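Local coordinates for protein gamma-hexachlorocyclohexane dehydrochlorinase (Sphingomonas paucimobilis, PDB 3A76) that catalyses two successive 1,2-anti dehydrochlorinations that turn the pollutant lindane into 1,3,4,6-tetrachloro-1,4-cyclohexadiene by way of gamma-pentachlorocyclohexene, at residues 25-37 with 95-108. Numbering follows the deposited sequence.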
loop_
_atom_site.group_PDB
_atom_site.type_symbol
_atom_site.label_atom_id
_atom_site.label_comp_id
_atom_site.label_asym_id
_atom_site.label_seq_id
_atom_site.Cartn_x
_atom_site.Cartn_y
_atom_site.Cartn_z
ATOM N N ASP B 25 5.087 21.960 9.995
ATOM C CA ASP B 25 5.120 21.107 11.188
ATOM C C ASP B 25 4.151 19.923 11.080
ATOM O O ASP B 25 4.474 18.813 11.507
ATOM C CB ASP B 25 4.827 21.960 12.433
ATOM C CG ASP B 25 4.680 21.137 13.706
ATOM O OD1 ASP B 25 3.617 21.248 14.359
ATOM O OD2 ASP B 25 5.623 20.399 14.060
ATOM N N ARG B 26 2.978 20.176 10.498
ATOM C CA ARG B 26 1.967 19.143 10.244
ATOM C C ARG B 26 2.453 18.133 9.195
ATOM O O ARG B 26 2.337 16.917 9.382
ATOM C CB ARG B 26 0.649 19.780 9.779
ATOM C CG ARG B 26 -0.604 18.997 10.150
ATOM C CD ARG B 26 -1.069 19.333 11.573
ATOM N NE ARG B 26 0.070 19.436 12.490
ATOM C CZ ARG B 26 0.041 19.982 13.703
ATOM N NH1 ARG B 26 -1.088 20.488 14.199
ATOM N NH2 ARG B 26 1.159 20.016 14.419
ATOM N N LEU B 27 2.983 18.660 8.091
ATOM C CA LEU B 27 3.556 17.856 7.024
ATOM C C LEU B 27 4.734 17.009 7.518
ATOM O O LEU B 27 4.771 15.798 7.279
ATOM C CB LEU B 27 3.948 18.757 5.845
ATOM C CG LEU B 27 2.961 18.925 4.670
ATOM C CD1 LEU B 27 1.553 18.404 4.957
ATOM C CD2 LEU B 27 2.923 20.376 4.177
ATOM N N ALA B 28 5.660 17.633 8.242
ATOM C CA ALA B 28 6.818 16.933 8.804
ATOM C C ALA B 28 6.435 15.857 9.828
ATOM O O ALA B 28 7.136 14.853 9.975
ATOM C CB ALA B 28 7.794 17.921 9.412
ATOM N N SER B 29 5.323 16.066 10.526
ATOM C CA SER B 29 4.867 15.114 11.533
ATOM C C SER B 29 4.165 13.924 10.890
ATOM O O SER B 29 4.333 12.786 11.324
ATOM C CB SER B 29 3.975 15.805 12.573
ATOM O OG SER B 29 4.746 16.705 13.367
ATOM N N ARG B 30 3.383 14.207 9.851
ATOM C CA ARG B 30 2.781 13.175 9.005
ATOM C C ARG B 30 3.852 12.196 8.475
ATOM O O ARG B 30 3.677 10.980 8.564
ATOM C CB ARG B 30 2.016 13.821 7.845
ATOM C CG ARG B 30 0.752 14.583 8.249
ATOM C CD ARG B 30 0.140 15.335 7.070
ATOM N NE ARG B 30 -0.160 14.443 5.947
ATOM C CZ ARG B 30 -1.357 13.916 5.700
ATOM N NH1 ARG B 30 -2.385 14.202 6.491
ATOM N NH2 ARG B 30 -1.531 13.105 4.665
ATOM N N ALA B 31 4.958 12.738 7.963
ATOM C CA ALA B 31 6.081 11.943 7.434
ATOM C C ALA B 31 6.711 11.010 8.475
ATOM O O ALA B 31 6.881 9.803 8.225
ATOM C CB ALA B 31 7.139 12.853 6.827
ATOM N N ALA B 32 7.040 11.559 9.643
ATOM C CA ALA B 32 7.592 10.767 10.740
ATOM C C ALA B 32 6.628 9.667 11.218
ATOM O O ALA B 32 7.054 8.566 11.574
ATOM C CB ALA B 32 8.000 11.682 11.914
ATOM N N ILE B 33 5.334 9.964 11.231
ATOM C CA ILE B 33 4.348 8.995 11.681
ATOM C C ILE B 33 4.183 7.885 10.635
ATOM O O ILE B 33 4.087 6.710 10.989
ATOM C CB ILE B 33 2.987 9.686 12.040
ATOM C CG1 ILE B 33 3.165 10.619 13.256
ATOM C CG2 ILE B 33 1.882 8.654 12.278
ATOM C CD1 ILE B 33 2.064 11.683 13.420
ATOM N N GLN B 34 4.173 8.271 9.356
ATOM C CA GLN B 34 4.211 7.327 8.227
ATOM C C GLN B 34 5.377 6.361 8.381
ATOM O O GLN B 34 5.195 5.146 8.270
ATOM C CB GLN B 34 4.307 8.060 6.886
ATOM C CG GLN B 34 2.964 8.562 6.337
ATOM C CD GLN B 34 3.106 9.642 5.264
ATOM O OE1 GLN B 34 3.996 9.581 4.403
ATOM N NE2 GLN B 34 2.224 10.642 5.314
ATOM N N ASP B 35 6.556 6.917 8.667
ATOM C CA ASP B 35 7.771 6.131 8.949
ATOM C C ASP B 35 7.660 5.238 10.159
ATOM O O ASP B 35 8.184 4.116 10.143
ATOM C CB ASP B 35 8.965 7.044 9.108
ATOM C CG ASP B 35 9.411 7.603 7.809
ATOM O OD1 ASP B 35 8.926 7.110 6.779
ATOM O OD2 ASP B 35 10.239 8.531 7.812
ATOM N N LEU B 36 6.964 5.716 11.193
ATOM C CA LEU B 36 6.645 4.870 12.347
ATOM C C LEU B 36 5.805 3.683 11.910
ATOM O O LEU B 36 6.113 2.541 12.231
ATOM C CB LEU B 36 5.905 5.670 13.438
ATOM C CG LEU B 36 6.691 6.693 14.274
ATOM C CD1 LEU B 36 5.740 7.346 15.277
ATOM C CD2 LEU B 36 7.893 6.039 14.972
ATOM N N TYR B 37 4.745 3.976 11.166
ATOM C CA TYR B 37 3.805 2.976 10.674
ATOM C C TYR B 37 4.518 1.902 9.814
ATOM O O TYR B 37 4.346 0.708 10.043
ATOM C CB TYR B 37 2.703 3.709 9.902
ATOM C CG TYR B 37 1.553 2.873 9.412
ATOM C CD1 TYR B 37 1.549 2.359 8.108
ATOM C CD2 TYR B 37 0.440 2.627 10.234
ATOM C CE1 TYR B 37 0.481 1.609 7.653
ATOM C CE2 TYR B 37 -0.615 1.877 9.798
ATOM C CZ TYR B 37 -0.601 1.375 8.505
ATOM O OH TYR B 37 -1.655 0.616 8.060
ATOM N N GLY B 95 1.110 -2.522 4.577
ATOM C CA GLY B 95 0.394 -1.430 5.191
ATOM C C GLY B 95 0.012 -0.332 4.225
ATOM O O GLY B 95 0.857 0.204 3.495
ATOM N N THR B 96 -1.284 -0.011 4.243
ATOM C CA THR B 96 -1.903 0.949 3.346
ATOM C C THR B 96 -2.938 1.773 4.150
ATOM O O THR B 96 -3.266 1.426 5.315
ATOM C CB THR B 96 -2.693 0.238 2.189
ATOM O OG1 THR B 96 -3.795 -0.475 2.748
ATOM C CG2 THR B 96 -1.855 -0.765 1.433
ATOM N N ASN B 97 -3.450 2.826 3.505
ATOM C CA ASN B 97 -4.607 3.628 3.977
ATOM C C ASN B 97 -4.434 4.339 5.316
ATOM O O ASN B 97 -5.418 4.575 6.011
ATOM C CB ASN B 97 -5.886 2.791 4.058
ATOM C CG ASN B 97 -6.218 2.085 2.772
ATOM O OD1 ASN B 97 -6.902 1.058 2.797
ATOM N ND2 ASN B 97 -5.751 2.624 1.637
ATOM N N LEU B 98 -3.194 4.659 5.674
ATOM C CA LEU B 98 -2.890 5.363 6.913
ATOM C C LEU B 98 -3.626 6.692 6.882
ATOM O O LEU B 98 -3.395 7.517 6.005
ATOM C CB LEU B 98 -1.397 5.631 7.052
ATOM C CG LEU B 98 -0.722 5.617 8.435
ATOM C CD1 LEU B 98 0.277 6.743 8.538
ATOM C CD2 LEU B 98 -1.660 5.645 9.630
ATOM N N ARG B 99 -4.515 6.886 7.845
ATOM C CA ARG B 99 -5.306 8.103 7.896
ATOM C C ARG B 99 -5.145 8.726 9.270
ATOM O O ARG B 99 -5.416 8.082 10.291
ATOM C CB ARG B 99 -6.772 7.796 7.542
ATOM C CG ARG B 99 -7.698 8.977 7.591
ATOM C CD ARG B 99 -7.399 9.968 6.502
ATOM N NE ARG B 99 -7.390 11.315 7.071
ATOM C CZ ARG B 99 -8.321 12.237 6.857
ATOM N NH1 ARG B 99 -9.342 11.990 6.058
ATOM N NH2 ARG B 99 -8.215 13.419 7.435
ATOM N N LEU B 100 -4.664 9.964 9.298
ATOM C CA LEU B 100 -4.360 10.625 10.557
ATOM C C LEU B 100 -5.368 11.721 10.945
ATOM O O LEU B 100 -5.898 12.439 10.092
ATOM C CB LEU B 100 -2.916 11.167 10.558
ATOM C CG LEU B 100 -1.750 10.219 10.209
ATOM C CD1 LEU B 100 -0.407 10.982 10.150
ATOM C CD2 LEU B 100 -1.672 9.016 11.150
ATOM N N GLU B 101 -5.637 11.810 12.246
ATOM C CA GLU B 101 -6.425 12.896 12.837
ATOM C C GLU B 101 -5.581 13.538 13.935
ATOM O O GLU B 101 -5.292 12.907 14.951
ATOM C CB GLU B 101 -7.739 12.360 13.412
ATOM C CG GLU B 101 -8.735 13.427 13.896
ATOM C CD GLU B 101 -9.801 12.862 14.844
ATOM O OE1 GLU B 101 -9.643 11.708 15.326
ATOM O OE2 GLU B 101 -10.799 13.578 15.113
ATOM N N PHE B 102 -5.153 14.779 13.705
ATOM C CA PHE B 102 -4.396 15.519 14.706
ATOM C C PHE B 102 -5.319 16.018 15.827
ATOM O O PHE B 102 -6.121 16.940 15.625
ATOM C CB PHE B 102 -3.642 16.681 14.059
ATOM C CG PHE B 102 -2.291 16.298 13.503
ATOM C CD1 PHE B 102 -2.185 15.667 12.254
ATOM C CD2 PHE B 102 -1.128 16.566 14.223
ATOM C CE1 PHE B 102 -0.934 15.309 11.734
ATOM C CE2 PHE B 102 0.127 16.219 13.712
ATOM C CZ PHE B 102 0.225 15.584 12.466
ATOM N N VAL B 103 -5.221 15.380 16.994
ATOM C CA VAL B 103 -5.957 15.814 18.181
ATOM C C VAL B 103 -5.345 17.134 18.650
ATOM O O VAL B 103 -6.044 18.135 18.825
ATOM C CB VAL B 103 -5.938 14.739 19.296
ATOM C CG1 VAL B 103 -6.381 15.324 20.636
ATOM C CG2 VAL B 103 -6.834 13.578 18.911
ATOM N N SER B 104 -4.029 17.127 18.819
ATOM C CA SER B 104 -3.273 18.332 19.095
ATOM C C SER B 104 -1.944 18.241 18.346
ATOM O O SER B 104 -1.652 17.214 17.720
ATOM C CB SER B 104 -3.053 18.478 20.601
ATOM O OG SER B 104 -2.299 17.401 21.135
ATOM N N ALA B 105 -1.138 19.302 18.412
ATOM C CA ALA B 105 0.150 19.338 17.714
ATOM C C ALA B 105 1.074 18.147 18.035
ATOM O O ALA B 105 1.969 17.822 17.249
ATOM C CB ALA B 105 0.866 20.657 17.982
ATOM N N ASP B 106 0.854 17.507 19.182
ATOM C CA ASP B 106 1.728 16.435 19.651
ATOM C C ASP B 106 0.951 15.150 19.891
ATOM O O ASP B 106 1.488 14.188 20.436
ATOM C CB ASP B 106 2.468 16.843 20.943
ATOM C CG ASP B 106 3.376 18.055 20.760
ATOM O OD1 ASP B 106 3.505 18.559 19.625
ATOM O OD2 ASP B 106 3.970 18.514 21.763
ATOM N N LYS B 107 -0.316 15.133 19.497
ATOM C CA LYS B 107 -1.134 13.939 19.664
ATOM C C LYS B 107 -1.947 13.631 18.414
ATOM O O LYS B 107 -2.658 14.500 17.911
ATOM C CB LYS B 107 -2.048 14.067 20.888
ATOM C CG LYS B 107 -1.333 13.864 22.209
ATOM C CD LYS B 107 -2.288 13.911 23.397
ATOM C CE LYS B 107 -1.640 13.221 24.602
ATOM N NZ LYS B 107 -2.319 13.568 25.882
ATOM N N VAL B 108 -1.823 12.402 17.899
ATOM C CA VAL B 108 -2.614 12.008 16.734
ATOM C C VAL B 108 -3.219 10.627 16.883
ATOM O O VAL B 108 -2.603 9.707 17.443
ATOM C CB VAL B 108 -1.836 12.120 15.359
ATOM C CG1 VAL B 108 -0.906 13.324 15.334
ATOM C CG2 VAL B 108 -1.071 10.854 15.050
#
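The long first helix of the SnoaL-like fold packs on the mixed sheet through Arg26, Ile33 and Tyr37, which meet Phe102, Leu100 and Leu98 on strand 88-102, outermost in the sheet within this chain. The axes of helix 25-37 and strand 95-102 come within 10.2 Å, and their N-to-C directions differ by 135°. At one end the Arg26 guanidinium stacks flat on Phe102, with planes 9° apart and centres 4.2 Å apart. Bends at chi2 and chi3 fold the arginine chain over the ring, and CD sits above the ring centre. Within the helix, Arg26 NH2 forms a salt bridge to Asp25 OD1 (2.8 Å). Val108 covers the opposite face of Phe102, and Ser29 CB lies at its edge. Ile33 fills the middle. Its CG2 touches Leu100 CD2 at 3.7 Å, while CD1 meets Val108 CG2 tip to tip at 3.6 Å. At the other end Leu98 CG lies over one face of the Tyr37 ring, 3.7 Å from its centroid, in a CH-pi contact. With chi1 at -175°, Tyr37 CE1 comes 3.9 Å from Gly95 CA. Gly95 lies about 6 Å from the side chain of His93, the inferred proton acceptor. A first helix packed on the sheet is typical of the SnoaL-like alpha+beta barrel.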